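Local coordinates for conserved protein with 2 CBS domains (Pyrobaculum aerophilum, PDB 2RIH) that binds AMP through its pair of CBS domains, which together form a Bateman module, and so probably acts as a sensor of adenine nucleotides, at residues 18-23 with 72-77. Sequence-based numbering, arbitrary orientation.
Sequences LPETAT and PAMPIA
Met74 reaches across to Glu20 with its methyl end: CE of Met74 rests 3.5 Å from CB of Glu20, the aliphatic root of the glutamate. With CG anti to the backbone N, bends at chi2 (58°) and about CG-SD (chi3 80°) bring the methyl, not the sulfur, there, as a flexible, unbranched methionine easily can. OE1 of Glu20 accepts a hydrogen bond from the backbone N of Arg44. The backbones also join. Ala73 N donates to Ala22 O over 2.9 Å, nearly straight at 166° and in the carbonyl plane, and Thr23 and Pro72 form a single beta bridge. The buried CB of Ala73 points at Ala22 O (3.4 Å) and Thr23 O (3.7 Å), with Val27 also against it, so a single methyl suits the place. A water donates to Glu20 O and Ala22 O and accepts from Met74 N; Ala22 O thus takes two hydrogen bonds, and the water links both segments. The type I turn Pro19-Ala22 leads from strand 16-19 to Thr23, whose side chain N-caps helix 24-34 while Glu26 OE1 accepts from Thr23 N, as in a capping box. The contact ties this turn to the linker before strand 82-84, Met74 lying on Leu41 of strand 38-43 and Val51 and Ala52 of strand 50-55.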
ATOM      1  N   LEU A  18       8.572  13.835  -9.623  1.00 24.07           N
ATOM      2  CA  LEU A  18       8.223  15.234  -9.723  1.00 24.83           C
ATOM      3  C   LEU A  18       9.389  16.034  -9.146  1.00 25.02           C
ATOM      4  O   LEU A  18      10.144  15.516  -8.321  1.00 20.85           O
ATOM      5  CB  LEU A  18       6.935  15.535  -8.947  1.00 25.41           C
ATOM      6  CG  LEU A  18       5.626  14.887  -9.418  1.00 25.75           C
ATOM      7  CD1 LEU A  18       5.433  13.484  -8.815  1.00 25.47           C
ATOM      8  CD2 LEU A  18       4.455  15.774  -9.061  1.00 25.93           C
ATOM      9  N   PRO A  19       9.566  17.288  -9.597  1.00 26.49           N
ATOM     10  CA  PRO A  19      10.594  18.095  -8.939  1.00 27.46           C
ATOM     11  C   PRO A  19      10.285  18.316  -7.454  1.00 27.60           C
ATOM     12  O   PRO A  19       9.122  18.259  -7.033  1.00 25.33           O
ATOM     13  CB  PRO A  19      10.591  19.414  -9.722  1.00 27.80           C
ATOM     14  CG  PRO A  19       9.326  19.428 -10.500  1.00 28.44           C
ATOM     15  CD  PRO A  19       8.899  18.004 -10.696  1.00 28.52           C
ATOM     16  N   GLU A  20      11.340  18.548  -6.682  1.00 28.22           N
ATOM     17  CA  GLU A  20      11.252  18.734  -5.232  1.00 27.90           C
ATOM     18  C   GLU A  20      10.345  19.878  -4.757  1.00 27.89           C
ATOM     19  O   GLU A  20      10.002  19.932  -3.576  1.00 29.37           O
ATOM     20  CB  GLU A  20      12.660  18.919  -4.647  1.00 29.32           C
ATOM     21  CG  GLU A  20      13.467  20.078  -5.233  1.00 30.31           C
ATOM     22  CD  GLU A  20      14.798  20.256  -4.532  1.00 29.55           C
ATOM     23  OE1 GLU A  20      15.833  20.281  -5.213  1.00 29.33           O
ATOM     24  OE2 GLU A  20      14.808  20.355  -3.292  1.00 32.82           O
ATOM     25  N   THR A  21       9.979  20.779  -5.668  1.00 27.95           N
ATOM     26  CA  THR A  21       9.071  21.900  -5.392  1.00 27.62           C
ATOM     27  C   THR A  21       7.589  21.533  -5.548  1.00 28.50           C
ATOM     28  O   THR A  21       6.713  22.371  -5.313  1.00 28.33           O
ATOM     29  CB  THR A  21       9.348  23.065  -6.368  1.00 27.73           C
ATOM     30  OG1 THR A  21       9.416  22.549  -7.703  1.00 28.98           O
ATOM     31  CG2 THR A  21      10.662  23.764  -6.036  1.00 27.16           C
ATOM     32  N   ALA A  22       7.312  20.293  -5.957  1.00 27.12           N
ATOM     33  CA  ALA A  22       5.939  19.833  -6.175  1.00 26.18           C
ATOM     34  C   ALA A  22       5.037  20.049  -4.955  1.00 25.75           C
ATOM     35  O   ALA A  22       5.481  19.985  -3.802  1.00 23.53           O
ATOM     36  CB  ALA A  22       5.934  18.347  -6.574  1.00 26.31           C
ATOM     37  N   THR A  23       3.758  20.296  -5.216  1.00 25.16           N
ATOM     38  CA  THR A  23       2.787  20.396  -4.142  1.00 24.79           C
ATOM     39  C   THR A  23       2.287  19.001  -3.811  1.00 22.99           C
ATOM     40  O   THR A  23       2.498  18.062  -4.572  1.00 22.68           O
ATOM     41  CB  THR A  23       1.593  21.289  -4.510  1.00 25.48           C
ATOM     42  OG1 THR A  23       0.808  20.658  -5.534  1.00 25.63           O
ATOM     43  CG2 THR A  23       2.074  22.671  -4.964  1.00 23.74           C
ATOM     44  N   PRO A  72       3.467  22.716  -0.265  1.00 27.66           N
ATOM     45  CA  PRO A  72       4.575  21.865  -0.685  1.00 26.80           C
ATOM     46  C   PRO A  72       4.506  20.423  -0.166  1.00 27.35           C
ATOM     47  O   PRO A  72       4.068  20.180   0.971  1.00 26.76           O
ATOM     48  CB  PRO A  72       5.807  22.590  -0.123  1.00 27.75           C
ATOM     49  CG  PRO A  72       5.294  23.484   0.932  1.00 28.81           C
ATOM     50  CD  PRO A  72       3.934  23.895   0.484  1.00 28.68           C
ATOM     51  N   ALA A  73       4.945  19.485  -1.010  1.00 27.00           N
ATOM     52  CA  ALA A  73       5.022  18.066  -0.651  1.00 26.46           C
ATOM     53  C   ALA A  73       6.285  17.728   0.123  1.00 25.33           C
ATOM     54  O   ALA A  73       6.282  16.785   0.903  1.00 25.64           O
ATOM     55  CB  ALA A  73       4.927  17.181  -1.896  1.00 26.12           C
ATOM     56  N   MET A  74       7.366  18.479  -0.085  1.00 26.06           N
ATOM     57  CA  MET A  74       8.640  18.155   0.577  1.00 26.11           C
ATOM     58  C   MET A  74       8.538  17.991   2.101  1.00 25.48           C
ATOM     59  O   MET A  74       9.109  17.041   2.646  1.00 26.90           O
ATOM     60  CB  MET A  74       9.754  19.151   0.205  1.00 25.87           C
ATOM     61  CG  MET A  74      11.143  18.768   0.758  1.00 26.29           C
ATOM     62  SD  MET A  74      11.735  17.133   0.234  1.00 27.80           S
ATOM     63  CE  MET A  74      12.337  17.543  -1.402  1.00 24.13           C
ATOM     64  N   PRO A  75       7.843  18.910   2.803  1.00 25.83           N
ATOM     65  CA  PRO A  75       7.664  18.711   4.249  1.00 25.90           C
ATOM     66  C   PRO A  75       7.003  17.381   4.670  1.00 25.07           C
ATOM     67  O   PRO A  75       7.205  16.949   5.791  1.00 23.76           O
ATOM     68  CB  PRO A  75       6.792  19.904   4.664  1.00 26.31           C
ATOM     69  CG  PRO A  75       7.083  20.948   3.651  1.00 25.58           C
ATOM     70  CD  PRO A  75       7.260  20.192   2.361  1.00 25.83           C
ATOM     71  N   ILE A  76       6.228  16.737   3.800  1.00 25.42           N
ATOM     72  CA  ILE A  76       5.629  15.442   4.158  1.00 25.28           C
ATOM     73  C   ILE A  76       6.445  14.263   3.607  1.00 26.92           C
ATOM     74  O   ILE A  76       6.102  13.105   3.834  1.00 27.96           O
ATOM     75  CB  ILE A  76       4.142  15.336   3.738  1.00 24.70           C
ATOM     76  CG1 ILE A  76       3.968  15.200   2.221  1.00 25.77           C
ATOM     77  CG2 ILE A  76       3.370  16.533   4.262  1.00 27.87           C
ATOM     78  CD1 ILE A  76       2.609  14.683   1.817  1.00 22.99           C
ATOM     79  N   ALA A  77       7.525  14.581   2.899  1.00 25.74           N
ATOM     80  CA  ALA A  77       8.363  13.592   2.225  1.00 25.23           C
ATOM     81  C   ALA A  77       9.317  12.868   3.176  1.00 24.86           C
ATOM     82  O   ALA A  77       9.582  13.322   4.289  1.00 25.91           O
ATOM     83  CB  ALA A  77       9.148  14.276   1.104  1.00 21.89           C
TER
HETATM   84  O   HOH W   1       7.641  20.423  -2.179  1.00 22.86           O